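Local coordinates for protein SusD homolog (Bacteroides thetaiotaomicron, PDB 3SGH) that probably binds glycans at the bacterial surface as a SusD-like outer-membrane lipoprotein, handing them to a partner transporter, at residues L107-V110 and Y111-L115; Q141-W144 and H145-D149; N19-S22 and T23-N26. All coordinates share one frame; numbering follows the deposited sequence.

Contact 1. Residues L107-V110 and Y111-L115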
loop_
_atom_site.group_PDB
_atom_site.type_symbol
_atom_site.label_atom_id
_atom_site.label_comp_id
_atom_site.label_asym_id
_atom_site.label_seq_id
_atom_site.Cartn_x
_atom_site.Cartn_y
_atom_site.Cartn_z
ATOM N N LEU A 107 -13.769 -2.625 11.121
ATOM C CA LEU A 107 -13.182 -2.529 9.762
ATOM C C LEU A 107 -11.980 -1.559 9.717
ATOM O O LEU A 107 -10.953 -1.832 9.120
ATOM C CB LEU A 107 -14.237 -2.131 8.770
ATOM C CG LEU A 107 -13.773 -1.885 7.324
ATOM C CD1 LEU A 107 -13.182 -3.160 6.697
ATOM C CD2 LEU A 107 -15.010 -1.360 6.506
ATOM N N THR A 108 -12.133 -0.427 10.356
ATOM C CA THR A 108 -11.126 0.604 10.360
ATOM C C THR A 108 -9.878 0.183 11.155
ATOM O O THR A 108 -8.744 0.423 10.687
ATOM C CB THR A 108 -11.709 1.962 10.819
ATOM O OG1 THR A 108 -12.874 2.290 10.034
ATOM C CG2 THR A 108 -10.672 3.076 10.639
ATOM N N ARG A 109 -10.087 -0.452 12.302
ATOM C CA ARG A 109 -8.999 -1.072 13.068
ATOM C C ARG A 109 -8.274 -2.117 12.262
ATOM O O ARG A 109 -7.075 -2.090 12.186
ATOM C CB ARG A 109 -9.556 -1.724 14.319
ATOM C CG ARG A 109 -8.522 -2.295 15.281
ATOM C CD ARG A 109 -9.206 -2.936 16.408
ATOM N NE ARG A 109 -8.265 -3.536 17.352
ATOM C CZ ARG A 109 -8.521 -4.572 18.132
ATOM N NH1 ARG A 109 -9.670 -5.257 18.031
ATOM N NH2 ARG A 109 -7.572 -4.965 18.967
ATOM N N VAL A 110 -9.021 -3.036 11.633
ATOM C CA VAL A 110 -8.388 -4.028 10.788
ATOM C C VAL A 110 -7.583 -3.317 9.681
ATOM O O VAL A 110 -6.468 -3.733 9.405
ATOM C CB VAL A 110 -9.379 -5.050 10.191
ATOM C CG1 VAL A 110 -8.687 -5.866 9.022
ATOM C CG2 VAL A 110 -10.002 -6.001 11.289
ATOM N N TYR A 111 -8.111 -2.275 9.038
ATOM C CA TYR A 111 -7.399 -1.594 7.916
ATOM C C TYR A 111 -6.032 -1.079 8.392
ATOM O O TYR A 111 -4.976 -1.288 7.751
ATOM C CB TYR A 111 -8.203 -0.424 7.289
ATOM C CG TYR A 111 -7.599 -0.064 5.952
ATOM C CD1 TYR A 111 -6.552 0.884 5.838
ATOM C CD2 TYR A 111 -8.012 -0.725 4.806
ATOM C CE1 TYR A 111 -5.976 1.144 4.584
ATOM C CE2 TYR A 111 -7.453 -0.457 3.576
ATOM C CZ TYR A 111 -6.446 0.477 3.472
ATOM O OH TYR A 111 -5.877 0.686 2.232
ATOM N N GLY A 112 -6.046 -0.465 9.554
ATOM C CA GLY A 112 -4.867 0.150 10.093
ATOM C C GLY A 112 -3.862 -0.880 10.542
ATOM O O GLY A 112 -2.657 -0.718 10.345
HETATM N N MSE A 113 -4.362 -1.923 11.195
HETATM C CA MSE A 113 -3.486 -2.913 11.772
HETATM C C MSE A 113 -2.961 -3.912 10.737
HETATM O O MSE A 113 -1.879 -4.481 10.931
HETATM C CB MSE A 113 -4.161 -3.620 12.934
HETATM C CG MSE A 113 -4.408 -2.624 14.117
HETATM SE SE MSE A 113 -2.756 -1.858 14.807
HETATM C CE MSE A 113 -3.134 0.003 14.563
ATOM N N GLN A 114 -3.687 -4.144 9.647
ATOM C CA GLN A 114 -3.135 -4.996 8.585
ATOM C C GLN A 114 -1.951 -4.300 7.924
ATOM O O GLN A 114 -0.981 -4.942 7.574
ATOM C CB GLN A 114 -4.188 -5.433 7.568
ATOM C CG GLN A 114 -4.880 -4.379 6.733
ATOM C CD GLN A 114 -4.050 -3.841 5.563
ATOM O OE1 GLN A 114 -3.304 -4.579 4.951
ATOM N NE2 GLN A 114 -4.191 -2.538 5.273
ATOM N N LEU A 115 -2.031 -2.970 7.806
ATOM C CA LEU A 115 -0.900 -2.180 7.373
ATOM C C LEU A 115 0.272 -2.302 8.341
ATOM O O LEU A 115 1.395 -2.558 7.920
ATOM C CB LEU A 115 -1.269 -0.716 7.183
ATOM C CG LEU A 115 -0.156 0.258 6.775
ATOM C CD1 LEU A 115 0.596 -0.238 5.575
ATOM C CD2 LEU A 115 -0.765 1.667 6.558
#
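Val110 and Gln114 meet one turn apart on helix 100-120, a long alpha-helix in the alpha-alpha superhelix, related to TPR folds, that is the scaffold of SusD-like proteins. This is the tight side. Gln114 N donates to Val110 O at 2.8 Å, and the side chain of Gln114 crowds the same oxygen, with CG 3.2 Å from Val110 O. The closeness follows from the first torsion: CG sits between the backbone N and the carbonyl carbon (chi1 63°), and a second bend at chi2 folds the amide back against its own helix. NE2 thereby reaches Tyr111 O at 2.9 Å, in the carbonyl plane and on a lone pair, although the bond is bent at the hydrogen (137°). The same NE2 hangs 4.0 Å above the plane of the Tyr111 ring, over its centre. The backbone bond that Tyr111 O receives from Leu115 N is weak, at 3.4 Å, so the amide of Gln114 probably supplies much of its hold. The hydroxyl of Tyr111 bonds to Arg194.

On the side of Arg109 and Met113, equally buried, the side chains themselves meet more loosely. They come no nearer than 4.3 Å, CG of Arg109 to CG of Met113, and then part. The extended Arg109 carries its guanidinium to Tyr85 OH and into cation-pi contacts with Phe88 and Tyr125, while selenomethionine Met113 bends at chi2 and chi3 among Tyr81, Ile84 and Ile123. What Met113 does lay on the preceding turn is its CG, 3.3 Å from Arg109 O.

Contact 2. Residues Q141-W144 and H145-D149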
loop_
_atom_site.group_PDB
_atom_site.type_symbol
_atom_site.label_atom_id
_atom_site.label_comp_id
_atom_site.label_asym_id
_atom_site.label_seq_id
_atom_site.Cartn_x
_atom_site.Cartn_y
_atom_site.Cartn_z
ATOM N N GLN A 141 0.802 -15.199 12.505
ATOM C CA GLN A 141 -0.353 -16.052 12.217
ATOM C C GLN A 141 -1.580 -15.633 13.037
ATOM O O GLN A 141 -2.702 -15.543 12.508
ATOM C CB GLN A 141 -0.041 -17.553 12.408
ATOM C CG GLN A 141 -1.225 -18.398 12.063
ATOM C CD GLN A 141 -1.056 -19.817 12.524
ATOM O OE1 GLN A 141 -0.696 -20.064 13.680
ATOM N NE2 GLN A 141 -1.314 -20.758 11.636
ATOM N N THR A 142 -1.371 -15.348 14.314
ATOM C CA THR A 142 -2.486 -15.098 15.215
ATOM C C THR A 142 -3.173 -13.808 14.864
ATOM O O THR A 142 -4.402 -13.751 14.813
ATOM C CB THR A 142 -1.993 -15.081 16.697
ATOM O OG1 THR A 142 -1.557 -16.416 17.040
ATOM C CG2 THR A 142 -3.098 -14.656 17.640
ATOM N N VAL A 143 -2.390 -12.761 14.607
ATOM C CA VAL A 143 -3.011 -11.458 14.276
ATOM C C VAL A 143 -3.699 -11.499 12.913
ATOM O O VAL A 143 -4.779 -10.980 12.782
ATOM C CB VAL A 143 -2.061 -10.232 14.419
ATOM C CG1 VAL A 143 -0.890 -10.256 13.433
ATOM C CG2 VAL A 143 -2.859 -8.965 14.298
ATOM N N TRP A 144 -3.109 -12.134 11.908
ATOM C CA TRP A 144 -3.795 -12.225 10.623
ATOM C C TRP A 144 -5.129 -12.959 10.775
ATOM O O TRP A 144 -6.155 -12.505 10.279
ATOM C CB TRP A 144 -2.882 -12.863 9.578
ATOM C CG TRP A 144 -1.868 -11.849 9.031
ATOM C CD1 TRP A 144 -0.580 -11.688 9.437
ATOM C CD2 TRP A 144 -2.098 -10.824 8.044
ATOM N NE1 TRP A 144 0.016 -10.695 8.757
ATOM C CE2 TRP A 144 -0.886 -10.110 7.911
ATOM C CE3 TRP A 144 -3.188 -10.461 7.267
ATOM C CZ2 TRP A 144 -0.733 -9.061 7.004
ATOM C CZ3 TRP A 144 -3.055 -9.381 6.392
ATOM C CH2 TRP A 144 -1.846 -8.691 6.283
ATOM N N HIS A 145 -5.115 -14.094 11.457
ATOM C CA HIS A 145 -6.381 -14.851 11.672
ATOM C C HIS A 145 -7.411 -14.070 12.497
ATOM O O HIS A 145 -8.611 -14.014 12.125
ATOM C CB HIS A 145 -6.108 -16.210 12.287
ATOM C CG HIS A 145 -5.502 -17.194 11.331
ATOM N ND1 HIS A 145 -5.782 -18.541 11.379
ATOM C CD2 HIS A 145 -4.610 -17.036 10.332
ATOM C CE1 HIS A 145 -5.092 -19.165 10.439
ATOM N NE2 HIS A 145 -4.368 -18.275 9.792
ATOM N N ALA A 146 -6.953 -13.424 13.576
ATOM C CA ALA A 146 -7.808 -12.562 14.381
ATOM C C ALA A 146 -8.434 -11.439 13.564
ATOM O O ALA A 146 -9.613 -11.168 13.744
ATOM C CB ALA A 146 -7.052 -11.962 15.567
HETATM N N MSE A 147 -7.637 -10.801 12.690
HETATM C CA MSE A 147 -8.131 -9.710 11.849
HETATM C C MSE A 147 -9.160 -10.224 10.844
HETATM O O MSE A 147 -10.176 -9.551 10.635
HETATM C CB MSE A 147 -6.999 -8.913 11.164
HETATM C CG MSE A 147 -6.151 -8.153 12.110
HETATM SE SE MSE A 147 -4.879 -7.008 11.221
HETATM C CE MSE A 147 -3.802 -8.457 10.494
ATOM N N PHE A 148 -8.943 -11.390 10.231
ATOM C CA PHE A 148 -9.977 -12.005 9.366
ATOM C C PHE A 148 -11.289 -12.233 10.151
ATOM O O PHE A 148 -12.378 -11.934 9.658
ATOM C CB PHE A 148 -9.507 -13.336 8.738
ATOM C CG PHE A 148 -8.619 -13.184 7.512
ATOM C CD1 PHE A 148 -9.153 -12.726 6.325
ATOM C CD2 PHE A 148 -7.252 -13.492 7.562
ATOM C CE1 PHE A 148 -8.391 -12.564 5.201
ATOM C CE2 PHE A 148 -6.474 -13.358 6.432
ATOM C CZ PHE A 148 -7.040 -12.891 5.239
ATOM N N ASP A 149 -11.162 -12.748 11.374
ATOM C CA ASP A 149 -12.338 -12.945 12.231
ATOM C C ASP A 149 -13.122 -11.649 12.496
ATOM O O ASP A 149 -14.358 -11.633 12.403
ATOM C CB ASP A 149 -11.959 -13.645 13.546
ATOM C CG ASP A 149 -11.436 -15.070 13.327
ATOM O OD1 ASP A 149 -11.658 -15.648 12.248
ATOM O OD2 ASP A 149 -10.780 -15.600 14.258
#
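His145 lies one turn after Gln141 on helix 140-162, a long alpha-helix of the alpha-alpha superhelix, and opens a run of regular i to i+4 backbone bonds. Gln141 CG stands over one face of the imidazole in a CH-pi contact, 4.1 Å from CG to the ring centroid of His145, with amide and ring planes 58° apart. Gln141 O lies close as well, 3.3 Å from His145 CD2. Both polar ends reach Glu203: His145 NE2 bonds to OE1 and Gln141 NE2 to OE2, and Tyr206 stacks on the imidazole. A leucine in place of His145 would probably leave Glu203 OE1 without this partner and take away the flat surface on which Gln141 CG and Tyr206 rest.

Ala146 follows on the side of Thr142, its CB 3.3 Å from Thr142 O. At Met147, a selenomethionine, the chain runs beside Val143, CG2 of Val143 lying 4.0 Å from CE of Met147. Its bend at chi3 (-68°) then swings the terminal methyl over the Trp144 indole, offset toward the rim and 4.0 Å from Met147 CE to the centroid of the six-membered ring. Trp144 thus has a CH-pi partner within its own helix, while its indole meets Trp491 nearly at right angles and touches Ala117 and Ser118 of helix 100-120. Phe148 closes the sequence on the side of Met195 and Lys192. Its amide N bonds to Trp144 O at 3.0 Å, and the ring leans on that same oxygen, CD2 of Phe148 coming within 3.1 Å of Trp144 O.

Contact 3. Residues N19-S22 and T23-N26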
loop_
_atom_site.group_PDB
_atom_site.type_symbol
_atom_site.label_atom_id
_atom_site.label_comp_id
_atom_site.label_asym_id
_atom_site.label_seq_id
_atom_site.Cartn_x
_atom_site.Cartn_y
_atom_site.Cartn_z
ATOM N N ASN A 19 -18.867 9.910 16.040
ATOM C CA ASN A 19 -17.851 10.943 15.973
ATOM C C ASN A 19 -16.427 10.433 16.278
ATOM O O ASN A 19 -15.451 10.988 15.763
ATOM C CB ASN A 19 -18.207 12.125 16.883
ATOM C CG ASN A 19 -19.492 12.866 16.442
ATOM O OD1 ASN A 19 -20.353 12.338 15.690
ATOM N ND2 ASN A 19 -19.642 14.080 16.941
ATOM N N LEU A 20 -16.298 9.352 17.061
ATOM C CA LEU A 20 -14.965 8.779 17.311
ATOM C C LEU A 20 -14.425 8.074 16.051
ATOM O O LEU A 20 -13.223 7.910 15.916
ATOM C CB LEU A 20 -14.990 7.796 18.475
ATOM C CG LEU A 20 -15.385 8.446 19.818
ATOM C CD1 LEU A 20 -16.033 7.394 20.695
ATOM C CD2 LEU A 20 -14.156 9.119 20.422
ATOM N N LEU A 21 -15.314 7.672 15.130
ATOM C CA LEU A 21 -14.865 7.060 13.876
ATOM C C LEU A 21 -14.051 8.042 13.070
ATOM O O LEU A 21 -13.132 7.636 12.388
ATOM C CB LEU A 21 -16.041 6.618 13.009
ATOM C CG LEU A 21 -16.847 5.392 13.345
ATOM C CD1 LEU A 21 -17.915 5.316 12.248
ATOM C CD2 LEU A 21 -15.988 4.120 13.390
ATOM N N SER A 22 -14.363 9.335 13.146
ATOM C CA SER A 22 -13.693 10.298 12.250
ATOM C C SER A 22 -12.186 10.298 12.407
ATOM O O SER A 22 -11.461 10.387 11.408
ATOM C CB SER A 22 -14.224 11.738 12.451
ATOM O OG SER A 22 -15.607 11.755 12.111
ATOM N N THR A 23 -11.667 10.240 13.625
ATOM C CA THR A 23 -10.224 10.168 13.824
ATOM C C THR A 23 -9.665 8.866 13.286
ATOM O O THR A 23 -8.629 8.848 12.642
ATOM C CB THR A 23 -9.846 10.191 15.295
ATOM O OG1 THR A 23 -10.774 11.018 16.009
ATOM C CG2 THR A 23 -8.415 10.678 15.453
HETATM N N MSE A 24 -10.374 7.773 13.582
HETATM C CA MSE A 24 -9.912 6.432 13.188
HETATM C C MSE A 24 -9.755 6.369 11.678
HETATM O O MSE A 24 -8.825 5.737 11.150
HETATM C CB MSE A 24 -10.877 5.322 13.648
HETATM C CG MSE A 24 -11.097 5.269 15.141
HETATM SE SE MSE A 24 -12.316 3.876 15.618
HETATM C CE MSE A 24 -11.136 2.435 15.222
ATOM N N PHE A 25 -10.656 7.063 10.978
ATOM C CA PHE A 25 -10.679 7.013 9.530
ATOM C C PHE A 25 -9.410 7.558 8.869
ATOM O O PHE A 25 -9.183 7.331 7.653
ATOM C CB PHE A 25 -11.837 7.829 8.967
ATOM C CG PHE A 25 -13.224 7.216 9.083
ATOM C CD1 PHE A 25 -13.468 5.871 9.326
ATOM C CD2 PHE A 25 -14.306 8.041 8.859
ATOM C CE1 PHE A 25 -14.775 5.381 9.355
ATOM C CE2 PHE A 25 -15.613 7.554 8.903
ATOM C CZ PHE A 25 -15.845 6.263 9.165
ATOM N N ASN A 26 -8.594 8.308 9.615
ATOM C CA ASN A 26 -7.321 8.770 9.036
ATOM C C ASN A 26 -6.376 7.626 8.615
ATOM O O ASN A 26 -5.495 7.844 7.800
ATOM C CB ASN A 26 -6.618 9.685 10.007
ATOM C CG ASN A 26 -7.277 11.059 10.046
ATOM O OD1 ASN A 26 -7.095 11.846 9.112
ATOM N ND2 ASN A 26 -8.114 11.300 11.051
#
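The backbone of 19-26 is joined across its two halves by one clear helical hydrogen bond, Phe25 N to Leu21 O at 2.9 Å; before and after it the chain makes i to i+3 bonds, Ser22 N to Asn19 O and Asn26 N to Thr23 O. This short helix, 17-24, comes near the start of the modelled chain and packs against the helical body of the SusD-like fold.

Leu21 and Phe25 carry the apolar part. Leu21 CB stands over a face of the phenyl ring in a CH-pi contact, 4.2 Å from CB to the centroid of Phe25, and one branch goes further, CD1 of Leu21 meeting CZ of Phe25 at 3.8 Å. Phe25 has CG beside its own backbone N (chi1 -75°), which lays the ring back along the preceding turn. Leu21 O also lies over a face of the ring, toward its rim, 3.3 Å from Phe25 CG. Met104 of helix 100-120 touches both Leu21 and Phe25, Thr108 of the same helix touches Phe25, and Phe176 meets the phenyl ring edge-to-face. Selenomethionine Met24 puts CG 3.5 Å from Leu20 O before its chain leads off among Phe88 and Ile84.

Asn26 gives the polar part. Its ND2 bonds to Thr23 O at 3.0 Å, fairly straight (158°), on the same face of the carbonyl as its own backbone N. One oxygen therefore accepts two bonds from a single residue. That double grip is likely to hold the Asn26 amide against the turn, while the Leu21-Phe25 pair presents hydrocarbon to helix 100-120.

In the fold
Contact 1 is the core of the three, buried throughout; contacts 2 and 3 are only partly buried. Helix 100-120 joins them: contact 2 covers it through Met147, whose SE lies 3.5 Å from Gln114 N, and contact 3 through Met24 and Phe25, which pack on Thr108, with Met24 O 3.3 Å from Thr108 CG2. Contacts 2 and 3 do not touch, their nearest atoms being about 12 Å apart. Chemistry follows place. In contact 1 a buried amide serves a backbone carbonyl; contact 2 joins an apolar selenomethionine-indole face to a polar side where His145 and Gln141 both bond to Glu203; contact 3 pairs a leucine-phenylalanine packing with an asparagine that bonds to its own turn.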